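Local coordinates for protein tRNA-5-methyluridine(54) 2-sulfurtransferase (Pyrococcus horikoshii, PDB 3VRH) that catalyses the ATP-dependent 2-thiolation of a 5-methyluridine in the T loop of tRNAs, a modification that stabilises tRNA in heat-loving microorganisms, at residues V52-G57 against E92-Q97; S60-Y65 against V211-I216; I79-S84 against V217-Y222; G132-Y137 against C284-F289. All coordinates share one frame; numbering follows the deposited sequence.

In the fold
Interactions 1, 2 and 3 belong to the PP-loop domain, with centres about 8 Å (1 and 2), 12 Å (1 and 3) and 17 Å (2 and 3) apart. Segments 52-57, 60-65, 79-84 and 92-97 come in order along one run of alternating strands and helices; strands 49-53 and 73-80 are parallel neighbours in its mixed sheet. The chain 211-222, leaving helix 201-211, returns later, its first half serving interaction 2 and its second interaction 3. Bicine touches interactions 1 and 2. Interaction 4, centred about 17 Å from the centre of interaction 3, ties helix 127-145 to the C-terminal zinc site; the K135-E219 salt bridge joins the two, near ATP- and cluster-binding residues.

Interaction 1: residues V52-G57 against E92-Q97. With BCN (bicine), chain D.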
loop_
_atom_site.group_PDB
_atom_site.type_symbol
_atom_site.label_atom_id
_atom_site.label_comp_id
_atom_site.label_asym_id
_atom_site.label_seq_id
_atom_site.Cartn_x
_atom_site.Cartn_y
_atom_site.Cartn_z
ATOM N N VAL A 52 6.112 -28.531 -11.150
ATOM C CA VAL A 52 5.527 -27.843 -9.984
ATOM C C VAL A 52 6.405 -28.087 -8.760
ATOM O O VAL A 52 6.698 -29.237 -8.402
ATOM C CB VAL A 52 4.079 -28.293 -9.682
ATOM C CG1 VAL A 52 3.523 -27.533 -8.474
ATOM C CG2 VAL A 52 3.188 -28.080 -10.894
ATOM N N ALA A 53 6.851 -26.998 -8.144
ATOM C CA ALA A 53 7.725 -27.082 -6.975
ATOM C C ALA A 53 6.844 -27.317 -5.784
ATOM O O ALA A 53 6.105 -26.427 -5.387
ATOM C CB ALA A 53 8.514 -25.779 -6.792
ATOM N N VAL A 54 6.906 -28.506 -5.213
ATOM C CA VAL A 54 5.984 -28.841 -4.134
ATOM C C VAL A 54 6.684 -28.829 -2.764
ATOM O O VAL A 54 7.554 -29.650 -2.481
ATOM C CB VAL A 54 5.220 -30.160 -4.430
ATOM C CG1 VAL A 54 4.506 -30.045 -5.766
ATOM C CG2 VAL A 54 6.165 -31.318 -4.505
ATOM N N SER A 55 6.309 -27.865 -1.927
ATOM C CA SER A 55 6.930 -27.690 -0.613
ATOM C C SER A 55 6.321 -28.620 0.428
ATOM O O SER A 55 6.857 -28.770 1.521
ATOM C CB SER A 55 6.696 -26.256 -0.137
ATOM O OG SER A 55 5.287 -26.036 -0.030
ATOM N N GLY A 56 5.185 -29.226 0.095
ATOM C CA GLY A 56 4.369 -29.889 1.101
ATOM C C GLY A 56 3.276 -28.974 1.651
ATOM O O GLY A 56 2.385 -29.434 2.354
ATOM N N GLY A 57 3.351 -27.681 1.327
ATOM C CA GLY A 57 2.314 -26.709 1.682
ATOM C C GLY A 57 1.065 -26.884 0.836
ATOM O O GLY A 57 1.084 -27.587 -0.181
ATOM N N GLU A 92 7.760 -35.894 3.608
ATOM C CA GLU A 92 6.758 -36.948 3.657
ATOM C C GLU A 92 5.401 -36.446 3.190
ATOM O O GLU A 92 4.691 -37.168 2.493
ATOM C CB GLU A 92 6.652 -37.583 5.053
ATOM C CG GLU A 92 7.846 -38.451 5.454
ATOM C CD GLU A 92 8.213 -39.493 4.394
ATOM O OE1 GLU A 92 7.302 -40.229 3.930
ATOM O OE2 GLU A 92 9.413 -39.570 4.017
ATOM N N TYR A 93 5.051 -35.212 3.567
ATOM C CA TYR A 93 3.803 -34.584 3.120
ATOM C C TYR A 93 3.796 -34.383 1.588
ATOM O O TYR A 93 2.804 -34.646 0.911
ATOM C CB TYR A 93 3.550 -33.260 3.877
ATOM C CG TYR A 93 2.807 -33.502 5.172
ATOM C CD1 TYR A 93 3.481 -33.864 6.320
ATOM C CD2 TYR A 93 1.422 -33.429 5.228
ATOM C CE1 TYR A 93 2.802 -34.134 7.498
ATOM C CE2 TYR A 93 0.736 -33.688 6.402
ATOM C CZ TYR A 93 1.430 -34.042 7.538
ATOM O OH TYR A 93 0.762 -34.319 8.717
ATOM N N ALA A 94 4.917 -33.927 1.051
ATOM C CA ALA A 94 5.035 -33.752 -0.385
ATOM C C ALA A 94 4.898 -35.106 -1.109
ATOM O O ALA A 94 4.167 -35.209 -2.094
ATOM C CB ALA A 94 6.354 -33.073 -0.731
ATOM N N LYS A 95 5.574 -36.141 -0.608
ATOM C CA LYS A 95 5.454 -37.485 -1.205
ATOM C C LYS A 95 4.022 -38.010 -1.223
ATOM O O LYS A 95 3.521 -38.453 -2.258
ATOM C CB LYS A 95 6.395 -38.477 -0.524
ATOM C CG LYS A 95 7.833 -38.303 -0.994
ATOM C CD LYS A 95 8.856 -38.737 0.043
ATOM C CE LYS A 95 8.709 -40.186 0.433
ATOM N NZ LYS A 95 9.749 -40.526 1.446
ATOM N N LYS A 96 3.357 -37.935 -0.082
ATOM C CA LYS A 96 1.973 -38.359 -0.008
ATOM C C LYS A 96 1.077 -37.583 -0.984
ATOM O O LYS A 96 0.256 -38.174 -1.685
ATOM C CB LYS A 96 1.457 -38.252 1.425
ATOM C CG LYS A 96 0.036 -38.765 1.576
ATOM C CD LYS A 96 -0.385 -38.903 3.046
ATOM C CE LYS A 96 -1.585 -39.850 3.195
ATOM N NZ LYS A 96 -1.997 -40.034 4.617
ATOM N N GLN A 97 1.246 -36.265 -1.045
ATOM C CA GLN A 97 0.518 -35.460 -2.021
ATOM C C GLN A 97 0.720 -35.932 -3.465
ATOM O O GLN A 97 -0.237 -36.077 -4.214
ATOM C CB GLN A 97 0.927 -33.987 -1.903
ATOM C CG GLN A 97 0.430 -33.301 -0.628
ATOM C CD GLN A 97 1.189 -32.037 -0.308
ATOM O OE1 GLN A 97 2.044 -31.587 -1.085
ATOM N NE2 GLN A 97 0.885 -31.446 0.850
HETATM N N1 BCN D . 4.530 -22.121 -3.278
HETATM C C1 BCN D . 3.349 -21.186 -3.077
HETATM C C2 BCN D . 3.612 -20.030 -2.188
HETATM O O21 BCN D . 4.796 -19.611 -2.107
HETATM O O22 BCN D . 2.689 -19.512 -1.520
HETATM C C3 BCN D . 4.545 -23.195 -2.248
HETATM C C4 BCN D . 3.247 -23.496 -1.470
HETATM O O4 BCN D . 2.979 -24.608 -1.091
HETATM C C5 BCN D . 4.456 -22.728 -4.606
HETATM C C6 BCN D . 5.679 -23.431 -5.012
HETATM O O6 BCN D . 5.873 -23.714 -6.147
HETATM O O HOH W 1 3.123 -29.325 -1.673
#
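Q97 reaches from its helix to the backbone of G56, with NE2 directly and with OE1 through a water. NE2 donates to G56 O at 2.9 Å, the oxygen lying close to the Q97 amide plane but the donor well above the carbonyl plane of G56. OE1 takes a bond from a water 2.6 Å away, which also accepts from G56 N and donates to G57 O, fixing the amide's rotation. Its CG is anti to the carbonyl carbon (chi1 -70°), the chain extended beyond. NE2 is also held by E214 O. With an alanine here, G56 O and E214 O would probably lose their shared amide donor and the water one of its three partners. A94 CB rests 4.2 Å from V54 CG2; at phi 94° a CB on G56 would be jammed against the carbonyl O of S55. In this PP-loop S55 OG accepts from G57 N at 2.9 Å, an ST turn, and bonds bicine O4; bicine O6 donates to O of the ATP-binding A53 at 2.8 Å. The loop runs from strand 49-53 into helix 58-69, with helix 87-101 packed against it; H78 of the neighbouring strand 73-80 bonds V54 O.

Interaction 2: residues S60-Y65 against V211-I216. With BCN (bicine), chain D.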
loop_
_atom_site.group_PDB
_atom_site.type_symbol
_atom_site.label_atom_id
_atom_site.label_comp_id
_atom_site.label_asym_id
_atom_site.label_seq_id
_atom_site.Cartn_x
_atom_site.Cartn_y
_atom_site.Cartn_z
ATOM N N SER A 60 1.163 -25.182 -3.388
ATOM C CA SER A 60 1.807 -25.949 -4.424
ATOM C C SER A 60 1.123 -27.309 -4.593
ATOM O O SER A 60 1.057 -27.836 -5.700
ATOM C CB SER A 60 3.298 -26.105 -4.119
ATOM O OG SER A 60 3.513 -26.589 -2.809
ATOM N N ALA A 61 0.586 -27.867 -3.509
ATOM C CA ALA A 61 -0.121 -29.136 -3.598
ATOM C C ALA A 61 -1.373 -29.038 -4.454
ATOM O O ALA A 61 -1.631 -29.898 -5.287
ATOM C CB ALA A 61 -0.484 -29.656 -2.209
ATOM N N VAL A 62 -2.173 -28.004 -4.211
ATOM C CA VAL A 62 -3.416 -27.809 -4.942
ATOM C C VAL A 62 -3.076 -27.460 -6.397
ATOM O O VAL A 62 -3.782 -27.854 -7.332
ATOM C CB VAL A 62 -4.285 -26.695 -4.259
ATOM C CG1 VAL A 62 -5.363 -26.150 -5.200
ATOM C CG2 VAL A 62 -4.922 -27.240 -2.975
ATOM N N THR A 63 -1.977 -26.731 -6.583
ATOM C CA THR A 63 -1.556 -26.347 -7.920
ATOM C C THR A 63 -1.308 -27.620 -8.728
ATOM O O THR A 63 -1.899 -27.807 -9.789
ATOM C CB THR A 63 -0.274 -25.493 -7.922
ATOM O OG1 THR A 63 -0.520 -24.251 -7.251
ATOM C CG2 THR A 63 0.181 -25.197 -9.341
ATOM N N ALA A 64 -0.459 -28.503 -8.212
ATOM C CA ALA A 64 -0.127 -29.731 -8.941
ATOM C C ALA A 64 -1.351 -30.607 -9.102
ATOM O O ALA A 64 -1.532 -31.246 -10.137
ATOM C CB ALA A 64 0.977 -30.491 -8.239
ATOM N N TYR A 65 -2.193 -30.625 -8.079
ATOM C CA TYR A 65 -3.401 -31.414 -8.111
ATOM C C TYR A 65 -4.317 -30.980 -9.256
ATOM O O TYR A 65 -4.802 -31.818 -10.013
ATOM C CB TYR A 65 -4.155 -31.346 -6.772
ATOM C CG TYR A 65 -5.338 -32.309 -6.699
ATOM C CD1 TYR A 65 -6.540 -32.020 -7.345
ATOM C CD2 TYR A 65 -5.251 -33.499 -5.985
ATOM C CE1 TYR A 65 -7.613 -32.870 -7.289
ATOM C CE2 TYR A 65 -6.333 -34.387 -5.930
ATOM C CZ TYR A 65 -7.513 -34.057 -6.584
ATOM O OH TYR A 65 -8.594 -34.906 -6.540
ATOM N N VAL A 211 -10.559 -32.283 -1.513
ATOM C CA VAL A 211 -9.965 -33.389 -2.255
ATOM C C VAL A 211 -9.070 -34.286 -1.392
ATOM O O VAL A 211 -8.438 -35.197 -1.906
ATOM C CB VAL A 211 -9.186 -32.918 -3.502
ATOM C CG1 VAL A 211 -10.139 -32.304 -4.524
ATOM C CG2 VAL A 211 -8.086 -31.929 -3.118
ATOM N N GLY A 212 -9.013 -34.027 -0.088
ATOM C CA GLY A 212 -8.287 -34.909 0.810
ATOM C C GLY A 212 -6.780 -34.726 0.786
ATOM O O GLY A 212 -6.032 -35.631 1.162
ATOM N N LEU A 213 -6.334 -33.552 0.351
ATOM C CA LEU A 213 -4.930 -33.191 0.438
ATOM C C LEU A 213 -4.579 -32.760 1.864
ATOM O O LEU A 213 -5.261 -31.934 2.453
ATOM C CB LEU A 213 -4.597 -32.072 -0.557
ATOM C CG LEU A 213 -4.364 -32.464 -2.019
ATOM C CD1 LEU A 213 -4.491 -31.208 -2.893
ATOM C CD2 LEU A 213 -2.990 -33.134 -2.208
ATOM N N GLU A 214 -3.505 -33.333 2.399
ATOM C CA GLU A 214 -2.967 -32.941 3.689
ATOM C C GLU A 214 -1.647 -32.203 3.470
ATOM O O GLU A 214 -0.866 -32.549 2.581
ATOM C CB GLU A 214 -2.726 -34.167 4.562
ATOM C CG GLU A 214 -3.920 -35.097 4.688
ATOM C CD GLU A 214 -3.484 -36.505 5.099
ATOM O OE1 GLU A 214 -3.246 -36.731 6.309
ATOM O OE2 GLU A 214 -3.352 -37.371 4.206
ATOM N N TYR A 215 -1.396 -31.193 4.288
ATOM C CA TYR A 215 -0.254 -30.316 4.059
ATOM C C TYR A 215 0.305 -29.759 5.353
ATOM O O TYR A 215 -0.378 -29.729 6.377
ATOM C CB TYR A 215 -0.667 -29.158 3.134
ATOM C CG TYR A 215 -1.909 -28.425 3.597
ATOM C CD1 TYR A 215 -3.181 -28.800 3.161
ATOM C CD2 TYR A 215 -1.811 -27.361 4.468
ATOM C CE1 TYR A 215 -4.319 -28.114 3.592
ATOM C CE2 TYR A 215 -2.932 -26.670 4.900
ATOM C CZ TYR A 215 -4.176 -27.051 4.468
ATOM O OH TYR A 215 -5.273 -26.340 4.911
ATOM N N ILE A 216 1.544 -29.293 5.286
ATOM C CA ILE A 216 2.160 -28.565 6.383
ATOM C C ILE A 216 1.783 -27.086 6.282
ATOM O O ILE A 216 1.407 -26.602 5.213
ATOM C CB ILE A 216 3.696 -28.700 6.327
ATOM C CG1 ILE A 216 4.257 -27.843 5.191
ATOM C CG2 ILE A 216 4.097 -30.150 6.120
ATOM C CD1 ILE A 216 5.672 -28.212 4.776
HETATM N N1 BCN D . 4.530 -22.121 -3.278
HETATM C C1 BCN D . 3.349 -21.186 -3.077
HETATM C C2 BCN D . 3.612 -20.030 -2.188
HETATM O O21 BCN D . 4.796 -19.611 -2.107
HETATM O O22 BCN D . 2.689 -19.512 -1.520
HETATM C C3 BCN D . 4.545 -23.195 -2.248
HETATM C C4 BCN D . 3.247 -23.496 -1.470
HETATM O O4 BCN D . 2.979 -24.608 -1.091
HETATM C C5 BCN D . 4.456 -22.728 -4.606
HETATM C C6 BCN D . 5.679 -23.431 -5.012
HETATM O O6 BCN D . 5.873 -23.714 -6.147
#
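A61 and L213 mark the nearest backbone approach, 7.5 Å between CA atoms, where helix 58-69 passes the irregular chain leaving helix 201-211. That helix ends in a Schellman motif at G212, whose positive phi turns the chain so that V211 and L213 both face the other segment. Y65 lies against V211: CG2 stands over the centre of one ring face, 4.1 Å from the centroid and only 10° off the normal, a CH-pi contact, while CG1 reaches the hydroxyl end, 3.6 Å from OH. The Y65 ring is swung out here by its first torsion, which sets CG trans to the backbone N (chi1 -172°). L213 fills the angle between Y65 and the helix, its CD1 lying 3.9 Å from Y65 CB and 4.0 Å from V62 CG2, with CD2 resting on A61 CB. If a serine stood in place of Y65, V211 would probably lose the ring it lies over, and L213 CD1 its contact with the ring carbon CD2. The helix is the one that directly follows the PP-loop, and its first turn serves the ligand: S60 N donates to bicine O4 at 3.0 Å, nearly straight at 168°, and the same hydroxyl donates to S60 OG at 2.7 Å. S60 OG is bonded to S55 N as well. V62 also packs on V204, Y207 and A208 of helix 201-211.

Interaction 3: residues I79-S84 against V217-Y222; sequences INLGIS and VEECPY
I83 and P221 meet in the apolar part of this contact, the CD1 methyl of I83 touching P221 CD at 3.5 Å. The same methyl approaches Y222 obliquely, 3.9 Å from CE2. I83 and Y222 run past one another in opposite senses, which brings I83 CG2 to 3.6 Å from Y222 OH. Two residues earlier, L81 crosses E219 at nearly a right angle: its CD1 lies 3.6 Å from the carbonyl O of E219 and 3.9 Å from CG, then brushes C220 CB. The first torsion of L81 (chi1 -51°) points the branch at this backbone.

All of this lies where strand 73-80 of the mixed PP-loop sheet gives way to a loop at its C-terminal end, the side on which such folds commonly bind their ligands; I79, the first residue here, is an ATP-binding residue. The loop bends through an Asx turn, N80 OD1 accepting from G82 N at 2.8 Å, while N80 ND2 is held by E91.

The polar link is indirect. A water donates to I79 O at 2.7 Å and to E219 OE2, the acid standing fully extended (chi1 178°) to reach it. The same oxygen pairs with K135, another ATP-binding residue, so the carboxylate is pinned from two directions.

Covalently, C220 is joined to C128 by a disulfide. Both cysteines are [4Fe-4S] ligands when the cluster is bound, together with C131, against which L81 packs.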
loop_
_atom_site.group_PDB
_atom_site.type_symbol
_atom_site.label_atom_id
_atom_site.label_comp_id
_atom_site.label_asym_id
_atom_site.label_seq_id
_atom_site.Cartn_x
_atom_site.Cartn_y
_atom_site.Cartn_z
ATOM N N ILE A 79 11.959 -29.551 -2.748
ATOM C CA ILE A 79 13.283 -29.151 -2.326
ATOM C C ILE A 79 13.347 -29.200 -0.811
ATOM O O ILE A 79 12.762 -28.364 -0.114
ATOM C CB ILE A 79 13.649 -27.755 -2.865
ATOM C CG1 ILE A 79 13.693 -27.795 -4.395
ATOM C CG2 ILE A 79 14.977 -27.259 -2.268
ATOM C CD1 ILE A 79 13.663 -26.413 -5.052
ATOM N N ASN A 80 14.051 -30.221 -0.326
ATOM C CA ASN A 80 14.200 -30.510 1.087
ATOM C C ASN A 80 15.247 -29.558 1.693
ATOM O O ASN A 80 16.398 -29.527 1.256
ATOM C CB ASN A 80 14.561 -32.001 1.239
ATOM C CG ASN A 80 14.813 -32.414 2.684
ATOM O OD1 ASN A 80 15.451 -31.697 3.454
ATOM N ND2 ASN A 80 14.316 -33.587 3.052
ATOM N N LEU A 81 14.829 -28.778 2.694
ATOM C CA LEU A 81 15.651 -27.676 3.219
ATOM C C LEU A 81 16.720 -28.137 4.204
ATOM O O LEU A 81 17.585 -27.365 4.593
ATOM C CB LEU A 81 14.776 -26.585 3.852
ATOM C CG LEU A 81 13.623 -26.085 2.980
ATOM C CD1 LEU A 81 12.883 -24.918 3.659
ATOM C CD2 LEU A 81 14.132 -25.697 1.593
ATOM N N GLY A 82 16.662 -29.400 4.603
ATOM C CA GLY A 82 17.705 -29.962 5.442
ATOM C C GLY A 82 17.681 -29.513 6.899
ATOM O O GLY A 82 18.716 -29.456 7.576
ATOM N N ILE A 83 16.491 -29.201 7.390
ATOM C CA ILE A 83 16.333 -28.859 8.790
ATOM C C ILE A 83 16.039 -30.111 9.618
ATOM O O ILE A 83 15.007 -30.775 9.415
ATOM C CB ILE A 83 15.212 -27.860 8.975
ATOM C CG1 ILE A 83 15.439 -26.664 8.046
ATOM C CG2 ILE A 83 15.140 -27.440 10.441
ATOM C CD1 ILE A 83 14.361 -25.625 8.107
ATOM N N SER A 84 16.940 -30.452 10.537
ATOM C CA SER A 84 16.744 -31.680 11.300
ATOM C C SER A 84 15.522 -31.464 12.163
ATOM O O SER A 84 15.312 -30.372 12.695
ATOM C CB SER A 84 17.966 -32.037 12.135
ATOM O OG SER A 84 18.288 -30.971 13.003
ATOM N N VAL A 217 1.898 -26.368 7.391
ATOM C CA VAL A 217 1.636 -24.927 7.393
ATOM C C VAL A 217 2.863 -24.070 7.068
ATOM O O VAL A 217 2.739 -23.015 6.446
ATOM C CB VAL A 217 1.089 -24.429 8.733
ATOM C CG1 VAL A 217 0.545 -23.029 8.558
ATOM C CG2 VAL A 217 0.005 -25.346 9.246
ATOM N N GLU A 218 4.047 -24.499 7.484
ATOM C CA GLU A 218 5.216 -23.643 7.306
ATOM C C GLU A 218 6.397 -24.379 6.702
ATOM O O GLU A 218 6.889 -25.358 7.261
ATOM C CB GLU A 218 5.615 -22.996 8.635
ATOM C CG GLU A 218 6.527 -21.803 8.482
ATOM C CD GLU A 218 6.615 -20.978 9.766
ATOM O OE1 GLU A 218 7.378 -19.978 9.798
ATOM O OE2 GLU A 218 5.917 -21.339 10.745
ATOM N N GLU A 219 6.836 -23.904 5.541
ATOM C CA GLU A 219 7.964 -24.507 4.831
ATOM C C GLU A 219 9.287 -24.204 5.545
ATOM O O GLU A 219 10.040 -25.112 5.890
ATOM C CB GLU A 219 8.006 -23.998 3.384
ATOM C CG GLU A 219 9.172 -24.530 2.572
ATOM C CD GLU A 219 9.166 -24.026 1.127
ATOM O OE1 GLU A 219 8.347 -23.129 0.794
ATOM O OE2 GLU A 219 9.977 -24.544 0.321
ATOM N N CYS A 220 9.552 -22.918 5.765
ATOM C CA CYS A 220 10.720 -22.471 6.519
ATOM C C CYS A 220 10.239 -21.946 7.879
ATOM O O CYS A 220 9.520 -20.953 7.950
ATOM C CB CYS A 220 11.484 -21.387 5.735
ATOM S SG CYS A 220 13.033 -20.803 6.494
ATOM N N PRO A 221 10.624 -22.632 8.963
ATOM C CA PRO A 221 10.196 -22.258 10.320
ATOM C C PRO A 221 11.080 -21.189 10.997
ATOM O O PRO A 221 11.092 -21.100 12.227
ATOM C CB PRO A 221 10.294 -23.576 11.080
ATOM C CG PRO A 221 11.447 -24.307 10.383
ATOM C CD PRO A 221 11.401 -23.888 8.939
ATOM N N TYR A 222 11.796 -20.388 10.214
ATOM C CA TYR A 222 12.679 -19.378 10.791
ATOM C C TYR A 222 12.291 -17.953 10.385
ATOM O O TYR A 222 11.139 -17.689 10.038
ATOM C CB TYR A 222 14.132 -19.659 10.403
ATOM C CG TYR A 222 14.684 -20.972 10.927
ATOM C CD1 TYR A 222 14.490 -21.359 12.257
ATOM C CD2 TYR A 222 15.403 -21.828 10.092
ATOM C CE1 TYR A 222 15.004 -22.558 12.738
ATOM C CE2 TYR A 222 15.929 -23.022 10.566
ATOM C CZ TYR A 222 15.722 -23.386 11.883
ATOM O OH TYR A 222 16.244 -24.578 12.338
HETATM O O HOH W 2 10.437 -26.948 0.167
#

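Interaction 4: residues G132-Y137 against C284-F289; sequences GLTKRY and CAFCKF. With ZN (zinc ion), chain C.
The rings of Y137 and F286 lie in an offset stack, centroids 3.8 Å apart and planes only 9° from parallel. F286 CB covers the same face of Y137 as its ring does, making a CH-pi contact 3.9 Å from the centroid. T134 CG2 meets the F286 ring at its edge, 3.7 Å from CE1, and C284 SG approaches Y137 obliquely, 4.1 Å from CE2. Both rings extend straight across the interface because each CG is trans to its backbone N (175° in Y137). L133 forks over the other helix: CD1 packs on A285 CB at 3.8 Å and CD2 on F289 CB at 4.1 Å. C284 N-caps helix 285-290, its SG accepting from C287 N at 3.5 Å, a bond that would probably help stabilise a thiolate. C284 and C287 bind zinc, with C272 and C275 completing the four-cysteine site; C275 also touches Y137. The stack thus fastens the C-terminal zinc site to the PP-loop domain. The axes of the two short helix segments approach to 10.1 Å, their N-to-C directions 127° apart. T134 OG1 bonds Y130 O and W290 NE1, and F286 meets the W290 ring of its own helix and L114 of helix 110-114.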
loop_
_atom_site.group_PDB
_atom_site.type_symbol
_atom_site.label_atom_id
_atom_site.label_comp_id
_atom_site.label_asym_id
_atom_site.label_seq_id
_atom_site.Cartn_x
_atom_site.Cartn_y
_atom_site.Cartn_z
ATOM N N GLY A 132 15.193 -18.650 0.264
ATOM C CA GLY A 132 14.494 -18.177 -0.923
ATOM C C GLY A 132 15.380 -18.131 -2.160
ATOM O O GLY A 132 14.984 -18.623 -3.233
ATOM N N LEU A 133 16.571 -17.542 -2.010
ATOM C CA LEU A 133 17.584 -17.523 -3.067
ATOM C C LEU A 133 17.871 -18.949 -3.556
ATOM O O LEU A 133 17.775 -19.250 -4.748
ATOM C CB LEU A 133 18.886 -16.889 -2.547
ATOM C CG LEU A 133 20.205 -17.057 -3.335
ATOM C CD1 LEU A 133 20.171 -16.321 -4.683
ATOM C CD2 LEU A 133 21.458 -16.648 -2.515
ATOM N N THR A 134 18.233 -19.811 -2.617
ATOM C CA THR A 134 18.616 -21.182 -2.917
ATOM C C THR A 134 17.491 -21.937 -3.597
ATOM O O THR A 134 17.719 -22.670 -4.565
ATOM C CB THR A 134 18.963 -21.933 -1.621
ATOM O OG1 THR A 134 19.965 -21.204 -0.913
ATOM C CG2 THR A 134 19.485 -23.355 -1.923
ATOM N N LYS A 135 16.272 -21.774 -3.090
ATOM C CA LYS A 135 15.163 -22.542 -3.631
ATOM C C LYS A 135 14.814 -22.113 -5.068
ATOM O O LYS A 135 14.565 -22.959 -5.939
ATOM C CB LYS A 135 13.939 -22.455 -2.711
ATOM C CG LYS A 135 12.765 -23.309 -3.196
ATOM C CD LYS A 135 11.477 -23.084 -2.358
ATOM C CE LYS A 135 10.327 -23.974 -2.868
ATOM N NZ LYS A 135 9.039 -23.814 -2.123
ATOM N N ARG A 136 14.799 -20.807 -5.312
ATOM C CA ARG A 136 14.439 -20.277 -6.626
ATOM C C ARG A 136 15.468 -20.724 -7.655
ATOM O O ARG A 136 15.128 -21.043 -8.784
ATOM C CB ARG A 136 14.324 -18.734 -6.614
ATOM C CG ARG A 136 12.892 -18.213 -6.294
ATOM C CD ARG A 136 12.742 -16.673 -6.344
ATOM N NE ARG A 136 13.636 -15.994 -5.399
ATOM C CZ ARG A 136 13.377 -15.828 -4.101
ATOM N NH1 ARG A 136 12.248 -16.293 -3.580
ATOM N NH2 ARG A 136 14.249 -15.209 -3.317
ATOM N N TYR A 137 16.727 -20.746 -7.245
ATOM C CA TYR A 137 17.804 -21.121 -8.142
ATOM C C TYR A 137 17.672 -22.583 -8.534
ATOM O O TYR A 137 17.773 -22.935 -9.713
ATOM C CB TYR A 137 19.170 -20.896 -7.489
ATOM C CG TYR A 137 20.328 -21.388 -8.354
ATOM C CD1 TYR A 137 20.829 -22.672 -8.212
ATOM C CD2 TYR A 137 20.919 -20.559 -9.308
ATOM C CE1 TYR A 137 21.874 -23.128 -8.999
ATOM C CE2 TYR A 137 21.971 -20.999 -10.083
ATOM C CZ TYR A 137 22.440 -22.297 -9.926
ATOM O OH TYR A 137 23.484 -22.756 -10.694
ATOM N N CYS A 284 27.430 -15.763 -10.148
ATOM C CA CYS A 284 26.056 -15.491 -9.749
ATOM C C CYS A 284 25.863 -15.510 -8.231
ATOM O O CYS A 284 26.748 -15.933 -7.478
ATOM C CB CYS A 284 25.059 -16.391 -10.487
ATOM S SG CYS A 284 24.602 -17.921 -9.652
ATOM N N ALA A 285 24.714 -14.996 -7.801
ATOM C CA ALA A 285 24.394 -14.856 -6.382
ATOM C C ALA A 285 24.468 -16.200 -5.659
ATOM O O ALA A 285 25.164 -16.329 -4.647
ATOM C CB ALA A 285 23.011 -14.232 -6.209
ATOM N N PHE A 286 23.754 -17.186 -6.195
ATOM C CA PHE A 286 23.756 -18.538 -5.639
ATOM C C PHE A 286 25.181 -19.030 -5.470
ATOM O O PHE A 286 25.588 -19.380 -4.368
ATOM C CB PHE A 286 22.984 -19.477 -6.557
ATOM C CG PHE A 286 22.869 -20.893 -6.041
ATOM C CD1 PHE A 286 21.842 -21.248 -5.171
ATOM C CD2 PHE A 286 23.769 -21.868 -6.442
ATOM C CE1 PHE A 286 21.713 -22.535 -4.711
ATOM C CE2 PHE A 286 23.649 -23.172 -5.980
ATOM C CZ PHE A 286 22.621 -23.507 -5.112
ATOM N N CYS A 287 25.941 -19.020 -6.565
ATOM C CA CYS A 287 27.322 -19.500 -6.562
ATOM C C CYS A 287 28.238 -18.757 -5.605
ATOM O O CYS A 287 29.085 -19.369 -4.950
ATOM C CB CYS A 287 27.907 -19.436 -7.965
ATOM S SG CYS A 287 27.438 -20.841 -8.941
ATOM N N LYS A 288 28.092 -17.437 -5.536
ATOM C CA LYS A 288 28.910 -16.669 -4.599
ATOM C C LYS A 288 28.546 -17.003 -3.154
ATOM O O LYS A 288 29.426 -17.229 -2.321
ATOM C CB LYS A 288 28.817 -15.156 -4.860
ATOM C CG LYS A 288 29.491 -14.721 -6.157
ATOM C CD LYS A 288 29.364 -13.221 -6.420
ATOM C CE LYS A 288 30.446 -12.438 -5.683
ATOM N NZ LYS A 288 30.311 -10.965 -5.890
ATOM N N PHE A 289 27.251 -17.048 -2.856
ATOM C CA PHE A 289 26.820 -17.343 -1.492
ATOM C C PHE A 289 27.314 -18.710 -1.040
ATOM O O PHE A 289 27.858 -18.855 0.049
ATOM C CB PHE A 289 25.294 -17.259 -1.347
ATOM C CG PHE A 289 24.806 -17.685 0.006
ATOM C CD1 PHE A 289 24.794 -16.789 1.064
ATOM C CD2 PHE A 289 24.389 -18.996 0.233
ATOM C CE1 PHE A 289 24.363 -17.176 2.322
ATOM C CE2 PHE A 289 23.953 -19.397 1.487
ATOM C CZ PHE A 289 23.937 -18.477 2.539
HETATM ZN ZN ZN C . 26.324 -19.636 -10.758
#